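Local coordinates for dual specificity protein phosphatase 12 (Homo sapiens, PDB 4KI9), which removes phosphate from phosphotyrosine as well as from phosphoserine and phosphothreonine residues of proteins, acting through its dual specificity phosphatase catalytic domain, at residues 6-16 / 79-90; 101-112 / 136-145. The protein carries 2 engineered substitutions. All coordinates share one frame; numbering follows the deposited sequence.

Interaction 1: 6-16 / 79-90. Engineered in segment 79-90: Ser89 (natural residue Cys). With PO4 (phosphate ion), chain B.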
loop_
_atom_site.group_PDB
_atom_site.type_symbol
_atom_site.label_atom_id
_atom_site.label_comp_id
_atom_site.label_asym_id
_atom_site.label_seq_id
_atom_site.Cartn_x
_atom_site.Cartn_y
_atom_site.Cartn_z
ATOM N N PRO A 6 -6.358 -12.749 6.497
ATOM C CA PRO A 6 -5.298 -13.577 7.093
ATOM C C PRO A 6 -3.931 -13.430 6.407
ATOM O O PRO A 6 -3.830 -13.478 5.178
ATOM C CB PRO A 6 -5.846 -15.008 6.983
ATOM C CG PRO A 6 -7.049 -14.928 6.096
ATOM C CD PRO A 6 -7.570 -13.531 6.193
ATOM N N GLY A 7 -2.898 -13.202 7.214
ATOM C CA GLY A 7 -1.540 -13.034 6.711
ATOM C C GLY A 7 -1.229 -11.643 6.173
ATOM O O GLY A 7 -0.147 -11.406 5.645
ATOM N N LEU A 8 -2.159 -10.707 6.309
ATOM C CA LEU A 8 -1.940 -9.367 5.755
ATOM C C LEU A 8 -2.292 -8.273 6.770
ATOM O O LEU A 8 -3.451 -8.126 7.176
ATOM C CB LEU A 8 -2.744 -9.196 4.460
ATOM C CG LEU A 8 -2.310 -8.207 3.367
ATOM C CD1 LEU A 8 -3.495 -7.388 2.885
ATOM C CD2 LEU A 8 -1.136 -7.303 3.745
ATOM N N TYR A 9 -1.285 -7.496 7.157
ATOM C CA TYR A 9 -1.421 -6.519 8.232
ATOM C C TYR A 9 -0.985 -5.139 7.760
ATOM O O TYR A 9 -0.169 -5.020 6.844
ATOM C CB TYR A 9 -0.560 -6.935 9.436
ATOM C CG TYR A 9 -0.897 -8.290 10.046
ATOM C CD1 TYR A 9 -0.473 -9.479 9.453
ATOM C CD2 TYR A 9 -1.623 -8.373 11.230
ATOM C CE1 TYR A 9 -0.775 -10.716 10.019
ATOM C CE2 TYR A 9 -1.935 -9.594 11.798
ATOM C CZ TYR A 9 -1.510 -10.760 11.196
ATOM O OH TYR A 9 -1.822 -11.964 11.780
ATOM N N PHE A 10 -1.535 -4.092 8.375
ATOM C CA PHE A 10 -1.029 -2.746 8.145
ATOM C C PHE A 10 -0.987 -1.953 9.447
ATOM O O PHE A 10 -1.695 -2.274 10.402
ATOM C CB PHE A 10 -1.816 -2.010 7.051
ATOM C CG PHE A 10 -3.101 -1.376 7.527
ATOM C CD1 PHE A 10 -4.267 -2.118 7.600
ATOM C CD2 PHE A 10 -3.148 -0.032 7.866
ATOM C CE1 PHE A 10 -5.458 -1.536 8.027
ATOM C CE2 PHE A 10 -4.339 0.557 8.300
ATOM C CZ PHE A 10 -5.490 -0.197 8.376
ATOM N N GLY A 11 -0.140 -0.933 9.495
ATOM C CA GLY A 11 0.008 -0.144 10.707
ATOM C C GLY A 11 0.944 1.025 10.498
ATOM O O GLY A 11 1.322 1.328 9.368
ATOM N N GLY A 12 1.309 1.692 11.589
ATOM C CA GLY A 12 2.194 2.837 11.524
ATOM C C GLY A 12 3.586 2.517 12.032
ATOM O O GLY A 12 3.978 1.356 12.093
ATOM N N ALA A 13 4.331 3.555 12.397
ATOM C CA ALA A 13 5.694 3.397 12.894
ATOM C C ALA A 13 5.764 2.496 14.126
ATOM O O ALA A 13 6.773 1.829 14.352
ATOM C CB ALA A 13 6.307 4.761 13.199
ATOM N N ALA A 14 4.696 2.488 14.919
ATOM C CA ALA A 14 4.629 1.649 16.111
ATOM C C ALA A 14 4.817 0.182 15.751
ATOM O O ALA A 14 5.586 -0.526 16.396
ATOM C CB ALA A 14 3.306 1.852 16.834
ATOM N N ALA A 15 4.125 -0.256 14.702
ATOM C CA ALA A 15 4.132 -1.654 14.280
ATOM C C ALA A 15 5.537 -2.211 14.057
ATOM O O ALA A 15 5.804 -3.374 14.353
ATOM C CB ALA A 15 3.276 -1.837 13.028
ATOM N N VAL A 16 6.435 -1.379 13.547
ATOM C CA VAL A 16 7.796 -1.830 13.282
ATOM C C VAL A 16 8.718 -1.635 14.481
ATOM O O VAL A 16 9.732 -2.318 14.600
ATOM C CB VAL A 16 8.400 -1.154 12.028
ATOM C CG1 VAL A 16 8.101 -1.977 10.775
ATOM C CG2 VAL A 16 7.881 0.264 11.880
ATOM N N ARG A 79 2.487 -13.375 -0.082
ATOM C CA ARG A 79 1.287 -14.103 0.341
ATOM C C ARG A 79 1.167 -15.402 -0.463
ATOM O O ARG A 79 0.807 -16.444 0.076
ATOM C CB ARG A 79 0.031 -13.232 0.167
ATOM C CG ARG A 79 0.020 -11.965 1.036
ATOM C CD ARG A 79 -0.711 -12.173 2.358
ATOM N NE ARG A 79 -0.192 -13.313 3.076
ATOM C CZ ARG A 79 -0.823 -14.473 3.216
ATOM N NH1 ARG A 79 -2.032 -14.652 2.708
ATOM N NH2 ARG A 79 -0.232 -15.453 3.870
ATOM N N ALA A 80 1.495 -15.360 -1.749
ATOM C CA ALA A 80 1.411 -16.596 -2.535
ATOM C C ALA A 80 2.379 -17.655 -2.002
ATOM O O ALA A 80 2.161 -18.862 -2.170
ATOM C CB ALA A 80 1.675 -16.329 -4.002
ATOM N N GLU A 81 3.443 -17.191 -1.347
ATOM C CA GLU A 81 4.450 -18.079 -0.781
ATOM C C GLU A 81 4.127 -18.476 0.656
ATOM O O GLU A 81 4.903 -19.187 1.294
ATOM C CB GLU A 81 5.831 -17.411 -0.846
ATOM C CG GLU A 81 6.828 -18.123 -1.727
ATOM C CD GLU A 81 6.541 -17.963 -3.203
ATOM O OE1 GLU A 81 7.091 -18.752 -4.004
ATOM O OE2 GLU A 81 5.776 -17.044 -3.563
ATOM N N GLY A 82 2.982 -18.028 1.163
ATOM C CA GLY A 82 2.585 -18.337 2.532
ATOM C C GLY A 82 3.261 -17.491 3.605
ATOM O O GLY A 82 3.307 -17.888 4.766
ATOM N N ARG A 83 3.788 -16.326 3.230
ATOM C CA ARG A 83 4.416 -15.418 4.194
ATOM C C ARG A 83 3.410 -14.380 4.697
ATOM O O ARG A 83 2.581 -13.883 3.926
ATOM C CB ARG A 83 5.629 -14.710 3.568
ATOM C CG ARG A 83 6.695 -15.666 3.076
ATOM C CD ARG A 83 7.845 -14.969 2.342
ATOM N NE ARG A 83 8.719 -15.987 1.764
ATOM C CZ ARG A 83 8.990 -16.122 0.466
ATOM N NH1 ARG A 83 9.783 -17.108 0.066
ATOM N NH2 ARG A 83 8.489 -15.277 -0.426
ATOM N N ALA A 84 3.466 -14.058 5.988
ATOM C CA ALA A 84 2.664 -12.945 6.517
ATOM C C ALA A 84 3.350 -11.619 6.218
ATOM O O ALA A 84 4.577 -11.495 6.353
ATOM C CB ALA A 84 2.434 -13.089 8.011
ATOM N N VAL A 85 2.548 -10.631 5.834
ATOM C CA VAL A 85 3.048 -9.351 5.346
ATOM C C VAL A 85 2.593 -8.172 6.216
ATOM O O VAL A 85 1.429 -8.091 6.610
ATOM C CB VAL A 85 2.536 -9.100 3.905
ATOM C CG1 VAL A 85 2.916 -7.707 3.423
ATOM C CG2 VAL A 85 3.077 -10.145 2.973
ATOM N N LEU A 86 3.518 -7.262 6.511
ATOM C CA LEU A 86 3.175 -5.981 7.128
ATOM C C LEU A 86 3.406 -4.867 6.118
ATOM O O LEU A 86 4.475 -4.789 5.509
ATOM C CB LEU A 86 4.050 -5.731 8.360
ATOM C CG LEU A 86 3.903 -4.324 8.974
ATOM C CD1 LEU A 86 2.482 -4.074 9.503
ATOM C CD2 LEU A 86 4.944 -4.075 10.066
ATOM N N VAL A 87 2.404 -4.017 5.922
ATOM C CA VAL A 87 2.580 -2.792 5.136
ATOM C C VAL A 87 2.478 -1.644 6.116
ATOM O O VAL A 87 1.459 -1.503 6.803
ATOM C CB VAL A 87 1.468 -2.600 4.083
ATOM C CG1 VAL A 87 1.675 -1.280 3.340
ATOM C CG2 VAL A 87 1.442 -3.767 3.107
ATOM N N HIS A 88 3.521 -0.833 6.227
ATOM C CA HIS A 88 3.463 0.264 7.198
ATOM C C HIS A 88 3.928 1.603 6.646
ATOM O O HIS A 88 4.779 1.667 5.750
ATOM C CB HIS A 88 4.269 -0.072 8.460
ATOM C CG HIS A 88 5.744 0.138 8.304
ATOM N ND1 HIS A 88 6.371 1.297 8.694
ATOM C CD2 HIS A 88 6.712 -0.659 7.788
ATOM C CE1 HIS A 88 7.665 1.207 8.435
ATOM N NE2 HIS A 88 7.898 0.030 7.886
ATOM N N SER A 89 3.350 2.668 7.201
ATOM C CA SER A 89 3.787 4.034 6.958
ATOM C C SER A 89 4.229 4.642 8.298
ATOM O O SER A 89 4.698 3.922 9.174
ATOM C CB SER A 89 2.647 4.841 6.336
ATOM O OG SER A 89 1.415 4.607 7.007
ATOM N N HIS A 90 4.092 5.954 8.463
ATOM C CA HIS A 90 4.396 6.559 9.763
ATOM C C HIS A 90 3.195 6.546 10.713
ATOM O O HIS A 90 3.308 6.112 11.858
ATOM C CB HIS A 90 4.942 7.983 9.625
ATOM C CG HIS A 90 5.334 8.597 10.936
ATOM N ND1 HIS A 90 4.624 9.621 11.524
ATOM C CD2 HIS A 90 6.352 8.310 11.782
ATOM C CE1 HIS A 90 5.192 9.946 12.673
ATOM N NE2 HIS A 90 6.241 9.166 12.853
HETATM P P PO4 B . 0.817 8.125 6.867
HETATM O O1 PO4 B . 2.123 8.173 7.625
HETATM O O2 PO4 B . 1.083 8.195 5.386
HETATM O O3 PO4 B . 0.042 6.881 7.222
HETATM O O4 PO4 B . -0.006 9.344 7.227
#
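Strands 8-11 and 84-88 are joined by a parallel ladder: Gly7 O accepts from Val85 N, Tyr9 N gives to Val85 O (2.8 Å), Tyr9 O accepts from Val87 N and Gly11 N gives to Val87 O. Ser89 N to Gly11 O extends it, and Ala13 N to His90 O (2.8 Å) ties the chain just beyond strand 8-11 to the active-site loop. Of the apolar contacts, Leu8 CD2 packs alongside Val85 CG1 (4.1 Å) on the face covered by helix 68-80; on the other, Leu86 CD2 meets Val16 CG1 at 3.9 Å. Val16 CG1 also sits over the face of His88, a CH-pi contact 3.7 Å from the ring centroid, while His88 NE2 is hydrogen-bonded to Thr32 OG1. Strand 84-88 leads into the P-loop of the protein-tyrosine phosphatase fold, where engineered Ser89 (naturally cysteine, the predicted phosphocysteine nucleophile) hydrogen-bonds to phosphate O3 through OG (2.7 Å). Among polar side chains, Arg79, bent at chi2 (-94°), lays its guanidinium over Gly7, whose missing side chain leaves room, and grips Arg83 O with NE (3.0 Å) and NH2. With an alanine in place of Arg79, Arg83 O would probably lose both side-chain donors and Gly7 its cover on that side.

Interaction 2: 101-112 / 136-145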
loop_
_atom_site.group_PDB
_atom_site.type_symbol
_atom_site.label_atom_id
_atom_site.label_comp_id
_atom_site.label_asym_id
_atom_site.label_seq_id
_atom_site.Cartn_x
_atom_site.Cartn_y
_atom_site.Cartn_z
ATOM N N THR A 101 -5.234 -0.724 -0.035
ATOM C CA THR A 101 -6.406 -0.562 -0.886
ATOM C C THR A 101 -6.088 -1.003 -2.314
ATOM O O THR A 101 -6.867 -1.736 -2.933
ATOM C CB THR A 101 -6.944 0.879 -0.859
ATOM O OG1 THR A 101 -7.209 1.263 0.500
ATOM C CG2 THR A 101 -8.253 0.992 -1.673
ATOM N N ALA A 102 -4.923 -0.595 -2.820
ATOM C CA ALA A 102 -4.532 -0.970 -4.172
ATOM C C ALA A 102 -4.424 -2.489 -4.290
ATOM O O ALA A 102 -4.832 -3.086 -5.292
ATOM C CB ALA A 102 -3.213 -0.301 -4.557
ATOM N N PHE A 103 -3.879 -3.117 -3.264
ATOM C CA PHE A 103 -3.749 -4.575 -3.269
ATOM C C PHE A 103 -5.113 -5.265 -3.297
ATOM O O PHE A 103 -5.335 -6.218 -4.045
ATOM C CB PHE A 103 -2.990 -5.024 -2.028
ATOM C CG PHE A 103 -2.932 -6.515 -1.873
ATOM C CD1 PHE A 103 -1.950 -7.253 -2.534
ATOM C CD2 PHE A 103 -3.857 -7.179 -1.079
ATOM C CE1 PHE A 103 -1.895 -8.627 -2.391
ATOM C CE2 PHE A 103 -3.816 -8.541 -0.944
ATOM C CZ PHE A 103 -2.830 -9.272 -1.597
ATOM N N LEU A 104 -6.021 -4.788 -2.460
ATOM C CA LEU A 104 -7.379 -5.309 -2.435
ATOM C C LEU A 104 -8.042 -5.083 -3.784
ATOM O O LEU A 104 -8.671 -5.983 -4.314
ATOM C CB LEU A 104 -8.193 -4.651 -1.321
ATOM C CG LEU A 104 -7.779 -4.994 0.107
ATOM C CD1 LEU A 104 -8.681 -4.296 1.122
ATOM C CD2 LEU A 104 -7.784 -6.526 0.322
ATOM N N MET A 105 -7.875 -3.890 -4.347
ATOM C CA MET A 105 -8.421 -3.584 -5.666
ATOM C C MET A 105 -7.935 -4.559 -6.742
ATOM O O MET A 105 -8.733 -5.130 -7.483
ATOM C CB MET A 105 -8.063 -2.146 -6.080
ATOM C CG MET A 105 -8.783 -1.057 -5.282
ATOM S SD MET A 105 -8.142 0.586 -5.631
ATOM C CE MET A 105 -8.544 0.741 -7.370
ATOM N N LYS A 106 -6.627 -4.737 -6.844
ATOM C CA LYS A 106 -6.072 -5.548 -7.925
ATOM C C LYS A 106 -6.344 -7.038 -7.752
ATOM O O LYS A 106 -6.754 -7.703 -8.705
ATOM C CB LYS A 106 -4.574 -5.272 -8.103
ATOM C CG LYS A 106 -3.991 -5.916 -9.349
ATOM C CD LYS A 106 -2.548 -5.492 -9.603
ATOM C CE LYS A 106 -2.132 -5.900 -11.011
ATOM N NZ LYS A 106 -0.857 -5.275 -11.449
ATOM N N THR A 107 -6.136 -7.571 -6.549
ATOM C CA THR A 107 -6.352 -9.005 -6.328
ATOM C C THR A 107 -7.818 -9.411 -6.504
ATOM O O THR A 107 -8.122 -10.416 -7.149
ATOM C CB THR A 107 -5.836 -9.496 -4.959
ATOM O OG1 THR A 107 -6.404 -8.710 -3.903
ATOM C CG2 THR A 107 -4.319 -9.409 -4.896
ATOM N N ASP A 108 -8.722 -8.609 -5.951
ATOM C CA ASP A 108 -10.143 -8.907 -6.015
ATOM C C ASP A 108 -10.853 -8.285 -7.221
ATOM O O ASP A 108 -12.051 -8.520 -7.416
ATOM C CB ASP A 108 -10.842 -8.431 -4.738
ATOM C CG ASP A 108 -10.355 -9.143 -3.499
ATOM O OD1 ASP A 108 -10.620 -8.642 -2.388
ATOM O OD2 ASP A 108 -9.697 -10.192 -3.628
ATOM N N GLN A 109 -10.132 -7.499 -8.018
ATOM C CA GLN A 109 -10.740 -6.755 -9.119
ATOM C C GLN A 109 -11.921 -5.963 -8.579
ATOM O O GLN A 109 -13.042 -6.093 -9.070
ATOM C CB GLN A 109 -11.205 -7.695 -10.236
ATOM C CG GLN A 109 -10.132 -8.644 -10.729
ATOM C CD GLN A 109 -9.705 -8.357 -12.152
ATOM O OE1 GLN A 109 -9.470 -7.208 -12.525
ATOM N NE2 GLN A 109 -9.596 -9.405 -12.956
ATOM N N LEU A 110 -11.669 -5.176 -7.540
ATOM C CA LEU A 110 -12.719 -4.443 -6.827
ATOM C C LEU A 110 -12.545 -2.955 -7.080
ATOM O O LEU A 110 -11.431 -2.446 -6.979
ATOM C CB LEU A 110 -12.545 -4.646 -5.327
ATOM C CG LEU A 110 -13.391 -5.558 -4.456
ATOM C CD1 LEU A 110 -13.027 -5.290 -3.004
ATOM C CD2 LEU A 110 -14.876 -5.330 -4.683
ATOM N N PRO A 111 -13.642 -2.240 -7.381
ATOM C CA PRO A 111 -13.539 -0.784 -7.524
ATOM C C PRO A 111 -12.991 -0.091 -6.274
ATOM O O PRO A 111 -13.156 -0.591 -5.158
ATOM C CB PRO A 111 -14.995 -0.353 -7.768
ATOM C CG PRO A 111 -15.620 -1.534 -8.411
ATOM C CD PRO A 111 -14.971 -2.744 -7.779
ATOM N N PHE A 112 -12.348 1.055 -6.471
ATOM C CA PHE A 112 -11.701 1.784 -5.380
ATOM C C PHE A 112 -12.616 2.011 -4.175
ATOM O O PHE A 112 -12.221 1.780 -3.030
ATOM C CB PHE A 112 -11.169 3.134 -5.876
ATOM C CG PHE A 112 -10.949 4.143 -4.775
ATOM C CD1 PHE A 112 -11.773 5.259 -4.658
ATOM C CD2 PHE A 112 -9.928 3.974 -3.853
ATOM C CE1 PHE A 112 -11.571 6.190 -3.649
ATOM C CE2 PHE A 112 -9.720 4.894 -2.846
ATOM C CZ PHE A 112 -10.546 6.004 -2.738
ATOM N N LEU A 136 -5.778 6.145 -7.029
ATOM C CA LEU A 136 -6.413 4.829 -7.055
ATOM C C LEU A 136 -7.585 4.766 -8.036
ATOM O O LEU A 136 -7.876 3.709 -8.602
ATOM C CB LEU A 136 -6.856 4.399 -5.656
ATOM C CG LEU A 136 -5.705 4.038 -4.724
ATOM C CD1 LEU A 136 -6.240 3.747 -3.335
ATOM C CD2 LEU A 136 -4.949 2.835 -5.265
ATOM N N LYS A 137 -8.260 5.897 -8.244
ATOM C CA LYS A 137 -9.315 5.944 -9.253
ATOM C C LYS A 137 -8.712 5.766 -10.641
ATOM O O LYS A 137 -9.262 5.045 -11.475
ATOM C CB LYS A 137 -10.122 7.253 -9.138
ATOM C CG LYS A 137 -10.998 7.248 -7.899
ATOM C CD LYS A 137 -11.825 8.520 -7.751
ATOM C CE LYS A 137 -12.612 8.467 -6.457
ATOM N NZ LYS A 137 -13.017 9.816 -5.986
ATOM N N LEU A 138 -7.553 6.387 -10.870
ATOM C CA LEU A 138 -6.840 6.211 -12.132
ATOM C C LEU A 138 -6.394 4.765 -12.317
ATOM O O LEU A 138 -6.495 4.220 -13.405
ATOM C CB LEU A 138 -5.621 7.125 -12.201
ATOM C CG LEU A 138 -5.916 8.627 -12.103
ATOM C CD1 LEU A 138 -4.681 9.394 -12.456
ATOM C CD2 LEU A 138 -7.081 9.039 -13.002
ATOM N N TYR A 139 -5.878 4.170 -11.245
ATOM C CA TYR A 139 -5.489 2.759 -11.218
ATOM C C TYR A 139 -6.638 1.847 -11.669
ATOM O O TYR A 139 -6.448 0.995 -12.525
ATOM C CB TYR A 139 -5.051 2.394 -9.798
ATOM C CG TYR A 139 -4.231 1.118 -9.628
ATOM C CD1 TYR A 139 -3.078 0.892 -10.378
ATOM C CD2 TYR A 139 -4.575 0.187 -8.652
ATOM C CE1 TYR A 139 -2.303 -0.252 -10.184
ATOM C CE2 TYR A 139 -3.812 -0.967 -8.451
ATOM C CZ TYR A 139 -2.676 -1.170 -9.210
ATOM O OH TYR A 139 -1.915 -2.298 -9.012
ATOM N N GLN A 140 -7.823 2.034 -11.094
ATOM C CA GLN A 140 -9.020 1.305 -11.524
ATOM C C GLN A 140 -9.338 1.588 -13.001
ATOM O O GLN A 140 -9.533 0.665 -13.803
ATOM C CB GLN A 140 -10.220 1.692 -10.647
ATOM C CG GLN A 140 -11.560 1.075 -11.078
ATOM C CD GLN A 140 -12.716 1.523 -10.197
ATOM O OE1 GLN A 140 -12.511 1.967 -9.065
ATOM N NE2 GLN A 140 -13.940 1.411 -10.715
ATOM N N ALA A 141 -9.378 2.866 -13.359
ATOM C CA ALA A 141 -9.692 3.255 -14.732
ATOM C C ALA A 141 -8.729 2.630 -15.744
ATOM O O ALA A 141 -9.105 2.382 -16.883
ATOM C CB ALA A 141 -9.708 4.782 -14.871
ATOM N N MET A 142 -7.491 2.368 -15.326
ATOM C CA MET A 142 -6.511 1.697 -16.190
ATOM C C MET A 142 -6.637 0.162 -16.182
ATOM O O MET A 142 -5.897 -0.538 -16.869
ATOM C CB MET A 142 -5.081 2.113 -15.811
ATOM C CG MET A 142 -4.708 3.560 -16.188
ATOM S SD MET A 142 -2.961 3.962 -15.838
ATOM C CE MET A 142 -2.991 3.977 -14.050
ATOM N N GLY A 143 -7.571 -0.366 -15.405
ATOM C CA GLY A 143 -7.756 -1.804 -15.355
ATOM C C GLY A 143 -6.984 -2.452 -14.226
ATOM O O GLY A 143 -6.591 -3.616 -14.323
ATOM N N TYR A 144 -6.791 -1.701 -13.143
ATOM C CA TYR A 144 -6.024 -2.154 -11.976
ATOM C C TYR A 144 -4.603 -2.497 -12.375
ATOM O O TYR A 144 -4.071 -3.538 -12.000
ATOM C CB TYR A 144 -6.701 -3.346 -11.282
ATOM C CG TYR A 144 -8.156 -3.108 -10.975
ATOM C CD1 TYR A 144 -8.532 -2.226 -9.980
ATOM C CD2 TYR A 144 -9.162 -3.761 -11.689
ATOM C CE1 TYR A 144 -9.877 -1.996 -9.703
ATOM C CE2 TYR A 144 -10.499 -3.534 -11.424
ATOM C CZ TYR A 144 -10.853 -2.654 -10.428
ATOM O OH TYR A 144 -12.181 -2.424 -10.150
ATOM N N GLU A 145 -4.000 -1.604 -13.145
ATOM C CA GLU A 145 -2.639 -1.760 -13.642
ATOM C C GLU A 145 -2.045 -0.373 -13.778
ATOM O O GLU A 145 -2.788 0.595 -13.905
ATOM C CB GLU A 145 -2.669 -2.377 -15.030
ATOM C CG GLU A 145 -2.144 -3.783 -15.094
ATOM C CD GLU A 145 -2.017 -4.266 -16.523
ATOM O OE1 GLU A 145 -2.345 -3.472 -17.435
ATOM O OE2 GLU A 145 -1.589 -5.425 -16.727
#
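Leu136 is a knob in a hole formed by Thr101, Ala102 and Met105 of helix 95-108 together with Phe112 at the start of helix 112-122: its CD2 meets Ala102 CB at 3.7 Å, and its CB lies 3.6 Å from Phe112 CD2. Small Ala102 makes room for the branched tip, and flexible Met105, bent at chi3 (63°), brings CE to 3.8 Å from Gln140 CB. The same methyl meets the edge of Tyr144, which fills the gap between the segments with Met105 O over one ring face and its OH beside Pro111. Gln140, extended with CG opposite the backbone N (chi1 175°), receives Phe112 N at OE1 (2.8 Å) in a nearly straight bond from above the carbonyl plane. Pro111 is the N-cap of helix 112-122, so the amide accepts from that helix's first turn. Lys106 CD lies against Tyr139 OH (3.3 Å); further out, both polar ends converge on Asp69, by salt bridge and hydrogen bond respectively. Helix 95-108, following the phosphate-binding loop, thus packs against helix 130-141 on the helical side of the phosphatase domain. The contact is mainly apolar, with one direct hydrogen bond, while Asp69 probably offsets the charge of Lys106 and holds the hydroxyl of buried Tyr139.

Overall arrangement
After strand 2-5, strand 8-11 and helix 13-17 follow, and interaction 1 closes a long loop when the chain returns through helix 68-80 to strand 84-88, having laid down strands 27-34 and 50-55 on the way. Strand 84-88 thereby lies inside the mixed sheet, between 8-11 and 27-34. The phosphate-binding loop then leads into helix 95-108, where interaction 2 opens; its shorter loop, mostly helical and without strands, passes through helix 112-122 and closes at the end of helix 130-141. The two loops follow in series, neither nesting nor crossing. Their centres are about 19 Å apart, yet they touch where Leu8 CD1 packs 4.0 Å from Phe103 CD2, joining the sheet to helix 95-108.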